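Local coordinates for protein 6-phosphogluconate dehydrogenase (Pseudomonas syringae, PDB 5U5G) that probably acts as an NADP-dependent reductase late in fosfomycin biosynthesis in pseudomonads, binding NADP+ together with (2-oxopropyl)phosphonic acid, at residues G11-A16 with E128-G133; D74-P79 with D91-L96; I188-Q193 with D206-C211. All blocks are in the same frame, centred on the assembly; numbering follows the deposited sequence.

Contact 1 (G11-A16 with E128-G133). With NAP (NADP nicotinamide-adenine-dinucleotide phosphate), chain E.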
loop_
_atom_site.group_PDB
_atom_site.type_symbol
_atom_site.label_atom_id
_atom_site.label_comp_id
_atom_site.label_asym_id
_atom_site.label_seq_id
_atom_site.Cartn_x
_atom_site.Cartn_y
_atom_site.Cartn_z
ATOM N N GLY A 11 4.321 2.303 -26.667
ATOM C CA GLY A 11 3.411 3.041 -25.823
ATOM C C GLY A 11 4.172 3.659 -24.671
ATOM O O GLY A 11 5.399 3.785 -24.694
ATOM N N ARG A 12 3.418 4.040 -23.640
ATOM C CA ARG A 12 4.013 4.702 -22.486
ATOM C C ARG A 12 5.137 3.866 -21.890
ATOM O O ARG A 12 6.258 4.354 -21.698
ATOM C CB ARG A 12 2.933 4.983 -21.438
ATOM C CG ARG A 12 1.984 6.133 -21.795
ATOM C CD ARG A 12 0.598 5.830 -21.210
ATOM N NE ARG A 12 -0.220 7.010 -20.957
ATOM C CZ ARG A 12 -1.371 7.292 -21.565
ATOM N NH1 ARG A 12 -1.875 6.471 -22.488
ATOM N NH2 ARG A 12 -2.026 8.402 -21.234
ATOM N N MET A 13 4.841 2.613 -21.555
ATOM C CA MET A 13 5.846 1.754 -20.930
ATOM C C MET A 13 6.913 1.331 -21.932
ATOM O O MET A 13 8.103 1.296 -21.599
ATOM C CB MET A 13 5.173 0.520 -20.319
ATOM C CG MET A 13 6.149 -0.470 -19.664
ATOM S SD MET A 13 6.976 0.275 -18.233
ATOM C CE MET A 13 5.562 0.801 -17.328
ATOM N N GLY A 14 6.507 1.001 -23.162
ATOM C CA GLY A 14 7.484 0.567 -24.160
ATOM C C GLY A 14 8.538 1.625 -24.451
ATOM O O GLY A 14 9.741 1.347 -24.433
ATOM N N GLN A 15 8.095 2.859 -24.715
ATOM C CA GLN A 15 9.020 3.979 -24.890
ATOM C C GLN A 15 9.992 4.103 -23.719
ATOM O O GLN A 15 11.195 4.298 -23.917
ATOM C CB GLN A 15 8.235 5.288 -25.049
ATOM C CG GLN A 15 7.604 5.490 -26.428
ATOM C CD GLN A 15 6.889 6.838 -26.538
ATOM O OE1 GLN A 15 7.510 7.893 -26.359
ATOM N NE2 GLN A 15 5.569 6.806 -26.800
ATOM N N ALA A 16 9.481 4.017 -22.488
ATOM C CA ALA A 16 10.346 4.212 -21.323
ATOM C C ALA A 16 11.379 3.094 -21.200
ATOM O O ALA A 16 12.555 3.354 -20.924
ATOM C CB ALA A 16 9.507 4.313 -20.050
ATOM N N GLU A 128 7.944 5.617 -14.452
ATOM C CA GLU A 128 8.977 6.103 -13.542
ATOM C C GLU A 128 10.008 5.017 -13.235
ATOM O O GLU A 128 11.217 5.242 -13.360
ATOM C CB GLU A 128 8.306 6.622 -12.266
ATOM C CG GLU A 128 9.234 7.037 -11.151
ATOM C CD GLU A 128 8.469 7.391 -9.873
ATOM O OE1 GLU A 128 7.353 6.853 -9.664
ATOM O OE2 GLU A 128 8.982 8.214 -9.082
ATOM N N GLY A 129 9.545 3.816 -12.873
ATOM C CA GLY A 129 10.467 2.733 -12.587
ATOM C C GLY A 129 11.239 2.260 -13.804
ATOM O O GLY A 129 12.385 1.825 -13.678
ATOM N N ALA A 130 10.626 2.330 -14.992
ATOM C CA ALA A 130 11.332 1.969 -16.219
ATOM C C ALA A 130 12.497 2.911 -16.491
ATOM O O ALA A 130 13.607 2.467 -16.813
ATOM C CB ALA A 130 10.368 1.986 -17.408
ATOM N N LEU A 131 12.252 4.221 -16.390
ATOM C CA LEU A 131 13.286 5.204 -16.699
ATOM C C LEU A 131 14.451 5.117 -15.720
ATOM O O LEU A 131 15.606 5.332 -16.103
ATOM C CB LEU A 131 12.680 6.608 -16.694
ATOM C CG LEU A 131 11.639 6.864 -17.791
ATOM C CD1 LEU A 131 11.004 8.234 -17.635
ATOM C CD2 LEU A 131 12.254 6.722 -19.179
ATOM N N ALA A 132 14.168 4.796 -14.455
ATOM C CA ALA A 132 15.211 4.611 -13.454
ATOM C C ALA A 132 15.785 3.204 -13.452
ATOM O O ALA A 132 16.719 2.939 -12.691
ATOM C CB ALA A 132 14.672 4.935 -12.059
ATOM N N GLY A 133 15.252 2.305 -14.277
ATOM C CA GLY A 133 15.770 0.957 -14.356
ATOM C C GLY A 133 15.500 0.107 -13.134
ATOM O O GLY A 133 16.275 -0.801 -12.844
HETATM P PA NAP E . -0.264 2.309 -24.228
HETATM O O1A NAP E . -1.732 2.406 -24.430
HETATM O O2A NAP E . 0.536 3.500 -23.764
HETATM O O5B NAP E . 0.452 1.718 -25.605
HETATM C C5B NAP E . -0.255 0.563 -25.984
HETATM C C4B NAP E . 0.606 -0.150 -27.049
HETATM O O4B NAP E . -0.081 -1.267 -27.611
HETATM C C3B NAP E . 0.969 0.866 -28.192
HETATM O O3B NAP E . 2.232 0.551 -28.693
HETATM C C2B NAP E . -0.083 0.484 -29.252
HETATM O O2B NAP E . 0.278 0.710 -30.526
HETATM C C1B NAP E . -0.088 -1.079 -29.014
HETATM N N9A NAP E . -1.299 -1.630 -29.590
HETATM C C8A NAP E . -2.603 -1.668 -29.057
HETATM N N7A NAP E . -3.505 -2.239 -29.901
HETATM C C5A NAP E . -2.738 -2.569 -31.027
HETATM C C6A NAP E . -3.068 -3.177 -32.252
HETATM N N6A NAP E . -4.354 -3.578 -32.516
HETATM N N1A NAP E . -2.131 -3.387 -33.211
HETATM C C2A NAP E . -0.862 -2.973 -32.905
HETATM N N3A NAP E . -0.395 -2.391 -31.792
HETATM C C4A NAP E . -1.368 -2.195 -30.849
HETATM O O3 NAP E . -0.262 1.117 -23.098
HETATM P PN NAP E . 0.978 1.153 -22.086
HETATM O O1N NAP E . 2.287 1.266 -22.763
HETATM O O2N NAP E . 0.659 1.830 -20.772
HETATM O O5D NAP E . 0.985 -0.500 -21.526
HETATM C C5D NAP E . 1.552 -1.342 -22.427
HETATM C C4D NAP E . 1.680 -2.689 -21.739
HETATM O O4D NAP E . 2.488 -2.554 -20.540
HETATM C C3D NAP E . 0.245 -3.172 -21.266
HETATM O O3D NAP E . 0.172 -4.561 -21.417
HETATM C C2D NAP E . 0.217 -2.782 -19.804
HETATM O O2D NAP E . -0.583 -3.625 -19.016
HETATM C C1D NAP E . 1.719 -3.012 -19.435
HETATM N N1N NAP E . 2.107 -2.228 -18.280
HETATM C C2N NAP E . 1.952 -0.816 -18.245
HETATM C C3N NAP E . 2.418 -0.124 -17.147
HETATM C C7N NAP E . 2.305 1.336 -17.089
HETATM O O7N NAP E . 2.747 2.000 -16.149
HETATM N N7N NAP E . 1.732 2.022 -18.145
HETATM C C4N NAP E . 3.116 -0.815 -16.005
HETATM C C5N NAP E . 3.199 -2.269 -16.144
HETATM C C6N NAP E . 2.707 -2.906 -17.207
HETATM P P2B NAP E . -0.052 2.422 -31.138
HETATM O O1X NAP E . 1.063 3.129 -30.432
HETATM O O2X NAP E . 0.085 2.255 -32.654
HETATM O O3X NAP E . -1.448 2.614 -30.595
#
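Ala16 and Ala130 meet methyl to methyl, CB to CB at 3.6 Å, and bring helix 12-23 close against helix 126-131. With a methyl on each side the backbones come close; Ala16 CA lies 5.7 Å from Ala130 CA. Leu131 adds one branch, its CD2 lying 3.8 Å from Ala16 CB, while Met13 SD rests on Ala130 CB at 3.9 Å. Nothing polar passes between the two segments; Val127 and Ile17 extend the apolar seam.

The polar contacts go to the cofactor. Arg12 N donates a nearly straight bond (178°) to O2A of NADP, 2.9 Å away, and Met13 N reaches O1N at 3.1 Å, so successive amides of the first helical turn take one oxygen from each phosphate of the bridge. Gly11, at the N-cap, brings its CA to 3.2 Å from NADP O5B, an approach its lack of a side chain allows. O2A also lies at the edge of the Arg12 guanidinium, too far for a bond; Arg12 NH1 forms a salt bridge with Glu276.

Met13 links both sets of contacts: CG is anti to the backbone N (chi1 179°), and bends at chi2 and chi3 carry CE to 3.2 Å from C4N of the nicotinamide. Gly9, Gly11 and Gly14 in GxGxxG spacing are consistent with the dinucleotide-binding turn of a Rossmann fold, the diphosphate seated at a helix N-terminus.

Contact 2 (D74-P79 with D91-L96). With NAP (NADP nicotinamide-adenine-dinucleotide phosphate), chain E.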
loop_
_atom_site.group_PDB
_atom_site.type_symbol
_atom_site.label_atom_id
_atom_site.label_comp_id
_atom_site.label_asym_id
_atom_site.label_seq_id
_atom_site.Cartn_x
_atom_site.Cartn_y
_atom_site.Cartn_z
ATOM N N ASP A 74 -2.559 -9.753 -33.732
ATOM C CA ASP A 74 -1.932 -9.169 -34.914
ATOM C C ASP A 74 -0.428 -9.442 -34.946
ATOM O O ASP A 74 0.106 -9.892 -35.967
ATOM C CB ASP A 74 -2.194 -7.660 -34.976
ATOM C CG ASP A 74 -3.644 -7.313 -35.313
ATOM O OD1 ASP A 74 -4.442 -8.221 -35.629
ATOM O OD2 ASP A 74 -3.987 -6.113 -35.262
ATOM N N PHE A 75 0.277 -9.179 -33.835
ATOM C CA PHE A 75 1.738 -9.260 -33.880
ATOM C C PHE A 75 2.227 -10.702 -33.902
ATOM O O PHE A 75 3.200 -11.015 -34.600
ATOM C CB PHE A 75 2.365 -8.488 -32.711
ATOM C CG PHE A 75 2.477 -7.007 -32.969
ATOM C CD1 PHE A 75 2.954 -6.539 -34.188
ATOM C CD2 PHE A 75 2.069 -6.089 -32.020
ATOM C CE1 PHE A 75 3.039 -5.173 -34.444
ATOM C CE2 PHE A 75 2.151 -4.714 -32.260
ATOM C CZ PHE A 75 2.640 -4.261 -33.476
ATOM N N TYR A 76 1.576 -11.595 -33.156
ATOM C CA TYR A 76 2.046 -12.978 -33.118
ATOM C C TYR A 76 1.493 -13.840 -34.254
ATOM O O TYR A 76 2.220 -14.691 -34.779
ATOM C CB TYR A 76 1.701 -13.631 -31.775
ATOM C CG TYR A 76 2.518 -13.110 -30.614
ATOM C CD1 TYR A 76 3.817 -13.538 -30.404
ATOM C CD2 TYR A 76 1.988 -12.173 -29.739
ATOM C CE1 TYR A 76 4.564 -13.053 -29.330
ATOM C CE2 TYR A 76 2.714 -11.689 -28.673
ATOM C CZ TYR A 76 4.003 -12.127 -28.471
ATOM O OH TYR A 76 4.716 -11.622 -27.408
ATOM N N HIS A 77 0.232 -13.657 -34.661
ATOM C CA HIS A 77 -0.396 -14.659 -35.512
ATOM C C HIS A 77 -0.712 -14.216 -36.931
ATOM O O HIS A 77 -1.161 -15.053 -37.718
ATOM C CB HIS A 77 -1.682 -15.186 -34.859
ATOM C CG HIS A 77 -1.437 -15.884 -33.561
ATOM N ND1 HIS A 77 -0.960 -17.173 -33.492
ATOM C CD2 HIS A 77 -1.572 -15.462 -32.282
ATOM C CE1 HIS A 77 -0.822 -17.522 -32.224
ATOM N NE2 HIS A 77 -1.188 -16.503 -31.470
ATOM N N ALA A 78 -0.510 -12.955 -37.288
ATOM C CA ALA A 78 -0.718 -12.563 -38.673
ATOM C C ALA A 78 0.051 -13.507 -39.586
ATOM O O ALA A 78 1.251 -13.756 -39.354
ATOM C CB ALA A 78 -0.269 -11.122 -38.905
ATOM N N PRO A 79 -0.591 -14.118 -40.583
ATOM C CA PRO A 79 0.119 -15.067 -41.443
ATOM C C PRO A 79 1.229 -14.373 -42.225
ATOM O O PRO A 79 1.092 -13.221 -42.644
ATOM C CB PRO A 79 -0.979 -15.624 -42.359
ATOM C CG PRO A 79 -2.129 -14.667 -42.243
ATOM C CD PRO A 79 -2.040 -14.064 -40.873
ATOM N N ASP A 91 15.549 -18.181 -31.428
ATOM C CA ASP A 91 15.125 -16.827 -31.093
ATOM C C ASP A 91 14.391 -16.810 -29.753
ATOM O O ASP A 91 13.818 -17.811 -29.314
ATOM C CB ASP A 91 14.215 -16.250 -32.186
ATOM C CG ASP A 91 14.986 -15.836 -33.440
ATOM O OD1 ASP A 91 16.233 -15.955 -33.451
ATOM O OD2 ASP A 91 14.348 -15.364 -34.405
ATOM N N ILE A 92 14.417 -15.648 -29.101
ATOM C CA ILE A 92 13.732 -15.437 -27.830
ATOM C C ILE A 92 12.893 -14.166 -27.933
ATOM O O ILE A 92 13.390 -13.128 -28.386
ATOM C CB ILE A 92 14.727 -15.336 -26.657
ATOM C CG1 ILE A 92 15.567 -16.613 -26.554
ATOM C CG2 ILE A 92 13.987 -15.062 -25.340
ATOM C CD1 ILE A 92 16.775 -16.494 -25.631
ATOM N N VAL A 93 11.620 -14.248 -27.536
ATOM C CA VAL A 93 10.766 -13.071 -27.391
ATOM C C VAL A 93 10.427 -12.899 -25.913
ATOM O O VAL A 93 9.955 -13.838 -25.256
ATOM C CB VAL A 93 9.496 -13.168 -28.255
ATOM C CG1 VAL A 93 8.499 -12.096 -27.860
ATOM C CG2 VAL A 93 9.848 -13.033 -29.739
ATOM N N VAL A 94 10.688 -11.710 -25.393
ATOM C CA VAL A 94 10.407 -11.362 -24.005
ATOM C C VAL A 94 9.171 -10.467 -24.024
ATOM O O VAL A 94 9.243 -9.306 -24.431
ATOM C CB VAL A 94 11.607 -10.674 -23.347
ATOM C CG1 VAL A 94 11.285 -10.228 -21.915
ATOM C CG2 VAL A 94 12.823 -11.598 -23.392
ATOM N N ASP A 95 8.022 -11.009 -23.621
ATOM C CA ASP A 95 6.758 -10.277 -23.721
ATOM C C ASP A 95 6.512 -9.591 -22.381
ATOM O O ASP A 95 6.255 -10.253 -21.371
ATOM C CB ASP A 95 5.607 -11.207 -24.109
ATOM C CG ASP A 95 4.337 -10.449 -24.544
ATOM O OD1 ASP A 95 4.127 -9.302 -24.093
ATOM O OD2 ASP A 95 3.538 -11.014 -25.335
ATOM N N LEU A 96 6.595 -8.263 -22.381
ATOM C CA LEU A 96 6.430 -7.457 -21.184
ATOM C C LEU A 96 4.996 -7.014 -20.965
ATOM O O LEU A 96 4.740 -6.235 -20.038
ATOM C CB LEU A 96 7.328 -6.226 -21.253
ATOM C CG LEU A 96 8.791 -6.477 -21.597
ATOM C CD1 LEU A 96 9.382 -5.193 -22.144
ATOM C CD2 LEU A 96 9.547 -6.943 -20.358
HETATM P PA NAP E . -0.264 2.309 -24.228
HETATM O O1A NAP E . -1.732 2.406 -24.430
HETATM O O2A NAP E . 0.536 3.500 -23.764
HETATM O O5B NAP E . 0.452 1.718 -25.605
HETATM C C5B NAP E . -0.255 0.563 -25.984
HETATM C C4B NAP E . 0.606 -0.150 -27.049
HETATM O O4B NAP E . -0.081 -1.267 -27.611
HETATM C C3B NAP E . 0.969 0.866 -28.192
HETATM O O3B NAP E . 2.232 0.551 -28.693
HETATM C C2B NAP E . -0.083 0.484 -29.252
HETATM O O2B NAP E . 0.278 0.710 -30.526
HETATM C C1B NAP E . -0.088 -1.079 -29.014
HETATM N N9A NAP E . -1.299 -1.630 -29.590
HETATM C C8A NAP E . -2.603 -1.668 -29.057
HETATM N N7A NAP E . -3.505 -2.239 -29.901
HETATM C C5A NAP E . -2.738 -2.569 -31.027
HETATM C C6A NAP E . -3.068 -3.177 -32.252
HETATM N N6A NAP E . -4.354 -3.578 -32.516
HETATM N N1A NAP E . -2.131 -3.387 -33.211
HETATM C C2A NAP E . -0.862 -2.973 -32.905
HETATM N N3A NAP E . -0.395 -2.391 -31.792
HETATM C C4A NAP E . -1.368 -2.195 -30.849
HETATM O O3 NAP E . -0.262 1.117 -23.098
HETATM P PN NAP E . 0.978 1.153 -22.086
HETATM O O1N NAP E . 2.287 1.266 -22.763
HETATM O O2N NAP E . 0.659 1.830 -20.772
HETATM O O5D NAP E . 0.985 -0.500 -21.526
HETATM C C5D NAP E . 1.552 -1.342 -22.427
HETATM C C4D NAP E . 1.680 -2.689 -21.739
HETATM O O4D NAP E . 2.488 -2.554 -20.540
HETATM C C3D NAP E . 0.245 -3.172 -21.266
HETATM O O3D NAP E . 0.172 -4.561 -21.417
HETATM C C2D NAP E . 0.217 -2.782 -19.804
HETATM O O2D NAP E . -0.583 -3.625 -19.016
HETATM C C1D NAP E . 1.719 -3.012 -19.435
HETATM N N1N NAP E . 2.107 -2.228 -18.280
HETATM C C2N NAP E . 1.952 -0.816 -18.245
HETATM C C3N NAP E . 2.418 -0.124 -17.147
HETATM C C7N NAP E . 2.305 1.336 -17.089
HETATM O O7N NAP E . 2.747 2.000 -16.149
HETATM N N7N NAP E . 1.732 2.022 -18.145
HETATM C C4N NAP E . 3.116 -0.815 -16.005
HETATM C C5N NAP E . 3.199 -2.269 -16.144
HETATM C C6N NAP E . 2.707 -2.906 -17.207
HETATM P P2B NAP E . -0.052 2.422 -31.138
HETATM O O1X NAP E . 1.063 3.129 -30.432
HETATM O O2X NAP E . 0.085 2.255 -32.654
HETATM O O3X NAP E . -1.448 2.614 -30.595
#
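Tyr76 and Asp95 join helix 69-77 to strand 92-95 through a very short hydrogen bond, the phenol OH donating to OD2 at 2.5 Å. The carboxylate oxygen comes up at the ring edge, near the ring plane, and the two flat groups are turned only 25° apart. Asp95 has CG anti to its backbone N (chi1 -167°), which places the carboxylate beside the phenol. Its OD2 is also bonded to Tyr118 OH and its OD1 to Ser97 OG, which would restrict rotation of the group.

The apolar part is small. Val93 CG1 also lies near the ring plane, 3.8 Å from Tyr76 OH and 4.3 Å from Tyr76 CE1, whereas OD2 is on the CE2 side. Val64 and Leu107 add further packing around the ring.

The cofactor is approached from the same helix by other residues: Phe75 CE2 lies 3.5 Å from N3A of the adenine, the ring set obliquely to that atom, and Asp74 OD2 stands 3.8 Å from N6A.

Two hydroxyls on one buried carboxylate oxygen imply a polar spot within apolar surroundings and would probably stabilise the charged form of Asp95. The Tyr76 bond ties the helix to the sheet; Tyr118 comes from strand 117-124.

Contact 3 (I188-Q193 with D206-C211)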
loop_
_atom_site.group_PDB
_atom_site.type_symbol
_atom_site.label_atom_id
_atom_site.label_comp_id
_atom_site.label_asym_id
_atom_site.label_seq_id
_atom_site.Cartn_x
_atom_site.Cartn_y
_atom_site.Cartn_z
ATOM N N ILE A 188 -7.484 7.524 -3.169
ATOM C CA ILE A 188 -8.188 8.688 -3.718
ATOM C C ILE A 188 -9.387 9.062 -2.847
ATOM O O ILE A 188 -9.686 10.250 -2.647
ATOM C CB ILE A 188 -8.594 8.426 -5.184
ATOM C CG1 ILE A 188 -7.348 8.337 -6.061
ATOM C CG2 ILE A 188 -9.504 9.543 -5.712
ATOM C CD1 ILE A 188 -7.643 8.028 -7.523
ATOM N N GLU A 189 -10.086 8.070 -2.300
ATOM C CA GLU A 189 -11.191 8.393 -1.402
ATOM C C GLU A 189 -10.688 9.055 -0.127
ATOM O O GLU A 189 -11.291 10.013 0.363
ATOM C CB GLU A 189 -11.992 7.137 -1.076
ATOM C CG GLU A 189 -12.870 6.690 -2.226
ATOM C CD GLU A 189 -13.787 5.550 -1.842
ATOM O OE1 GLU A 189 -14.057 5.388 -0.631
ATOM O OE2 GLU A 189 -14.248 4.826 -2.743
ATOM N N VAL A 190 -9.573 8.570 0.413
ATOM C CA VAL A 190 -9.074 9.107 1.670
ATOM C C VAL A 190 -8.519 10.516 1.474
ATOM O O VAL A 190 -8.793 11.421 2.273
ATOM C CB VAL A 190 -8.042 8.128 2.255
ATOM C CG1 VAL A 190 -7.124 8.809 3.235
ATOM C CG2 VAL A 190 -8.793 6.968 2.925
ATOM N N ILE A 191 -7.761 10.734 0.397
ATOM C CA ILE A 191 -7.269 12.075 0.089
ATOM C C ILE A 191 -8.435 13.030 -0.123
ATOM O O ILE A 191 -8.425 14.164 0.374
ATOM C CB ILE A 191 -6.339 12.044 -1.139
ATOM C CG1 ILE A 191 -5.075 11.238 -0.831
ATOM C CG2 ILE A 191 -5.991 13.465 -1.567
ATOM C CD1 ILE A 191 -4.280 10.868 -2.054
ATOM N N SER A 192 -9.465 12.581 -0.846
ATOM C CA SER A 192 -10.595 13.457 -1.149
ATOM C C SER A 192 -11.324 13.874 0.120
ATOM O O SER A 192 -11.656 15.052 0.302
ATOM C CB SER A 192 -11.560 12.766 -2.112
ATOM O OG SER A 192 -10.906 12.503 -3.337
ATOM N N GLN A 193 -11.603 12.907 0.995
ATOM C CA GLN A 193 -12.236 13.217 2.272
ATOM C C GLN A 193 -11.395 14.198 3.072
ATOM O O GLN A 193 -11.928 15.152 3.651
ATOM C CB GLN A 193 -12.466 11.927 3.067
ATOM C CG GLN A 193 -13.516 11.045 2.433
ATOM C CD GLN A 193 -13.698 9.725 3.151
ATOM O OE1 GLN A 193 -14.172 9.685 4.296
ATOM N NE2 GLN A 193 -13.339 8.628 2.477
ATOM N N ASP A 206 2.603 13.903 4.193
ATOM C CA ASP A 206 3.519 13.564 5.280
ATOM C C ASP A 206 3.061 12.311 6.009
ATOM O O ASP A 206 3.859 11.410 6.285
ATOM C CB ASP A 206 3.626 14.733 6.270
ATOM C CG ASP A 206 4.577 15.822 5.797
ATOM O OD1 ASP A 206 5.444 15.539 4.940
ATOM O OD2 ASP A 206 4.462 16.961 6.306
ATOM N N VAL A 207 1.771 12.244 6.334
ATOM C CA VAL A 207 1.246 11.143 7.140
ATOM C C VAL A 207 1.069 9.885 6.293
ATOM O O VAL A 207 1.412 8.779 6.726
ATOM C CB VAL A 207 -0.075 11.578 7.816
ATOM C CG1 VAL A 207 -0.770 10.397 8.503
ATOM C CG2 VAL A 207 0.189 12.715 8.818
ATOM N N PHE A 208 0.533 10.024 5.077
ATOM C CA PHE A 208 0.213 8.848 4.283
ATOM C C PHE A 208 1.444 8.230 3.624
ATOM O O PHE A 208 1.323 7.175 2.993
ATOM C CB PHE A 208 -0.844 9.177 3.213
ATOM C CG PHE A 208 -2.137 9.745 3.759
ATOM C CD1 PHE A 208 -2.454 9.654 5.116
ATOM C CD2 PHE A 208 -3.042 10.377 2.900
ATOM C CE1 PHE A 208 -3.642 10.186 5.611
ATOM C CE2 PHE A 208 -4.232 10.911 3.380
ATOM C CZ PHE A 208 -4.540 10.813 4.740
ATOM N N THR A 209 2.616 8.855 3.740
ATOM C CA THR A 209 3.855 8.205 3.339
ATOM C C THR A 209 4.647 7.670 4.522
ATOM O O THR A 209 5.497 6.798 4.329
ATOM C CB THR A 209 4.762 9.158 2.535
ATOM O OG1 THR A 209 5.132 10.281 3.350
ATOM C CG2 THR A 209 4.068 9.636 1.274
ATOM N N SER A 210 4.393 8.153 5.736
ATOM C CA SER A 210 5.153 7.682 6.892
ATOM C C SER A 210 4.404 6.667 7.738
ATOM O O SER A 210 5.039 5.803 8.345
ATOM C CB SER A 210 5.562 8.863 7.784
ATOM O OG SER A 210 4.410 9.530 8.245
ATOM N N CYS A 211 3.078 6.754 7.804
ATOM C CA CYS A 211 2.267 5.853 8.604
ATOM C C CYS A 211 1.806 4.669 7.758
ATOM O O CYS A 211 2.018 4.617 6.546
ATOM C CB CYS A 211 1.087 6.608 9.207
ATOM S SG CYS A 211 1.642 7.907 10.377
#
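Phe208 points its ring from helix 201-210 toward helix 168-196, where Val190 and Ile191 meet its far end. Val190 CG1 lies 3.6 Å from both Phe208 CE2 and Phe208 CZ, approaching the ring at a slant. It is the branch anti to the backbone N (chi1 159°) that makes this touch. Ile191 comes in differently: its CG1 lies close to the ring plane, 4.3 Å from Phe208 CE2, a looser edge contact. With Phe208 CA and Ile191 CA 9.2 Å apart, the ring bridges the distance between the helices. Met218 of helix 216-226 also packs on Phe208, and the same helix meets Ile191.

The hydroxyls in these segments turn back on their own helices. Ser192 OG bonds to Ile188 O at 2.7 Å, on the opposite face of that carbonyl's plane from Ser192 N, so the oxygen has two donors. Ser210 OG bonds to Asp206 O at 2.8 Å, also one turn back.

Across the dimer interface, Glu189 and Gln193 both hydrogen-bond to Ser259 of the second subunit, and Val207 packs on its Ile138. The chemistry thus divides by direction: between these two segments the join is apolar contact, with no hydrogen bond, whereas neighbouring residues supply specific polar bonds to the partner chain.

Overall arrangement
All three contacts are buried, yet they occupy different parts of the fold. Contacts 1 and 2 belong to the nucleotide-binding domain and both touch NADP, contact 1 at the diphosphate and nicotinamide and contact 2 at the adenine; their centres are about 20 Å apart. Contact 3 lies in the all-helical part, its centre about 42 Å from that of contact 2 across the chain's centre, and it borders the second subunit. Contacts 1 and 3 join helix to helix by apolar groups, through alanine methyls in one and a reaching aromatic ring in the other. Contact 2 joins helix to strand and alone carries a hydrogen bond between its segments.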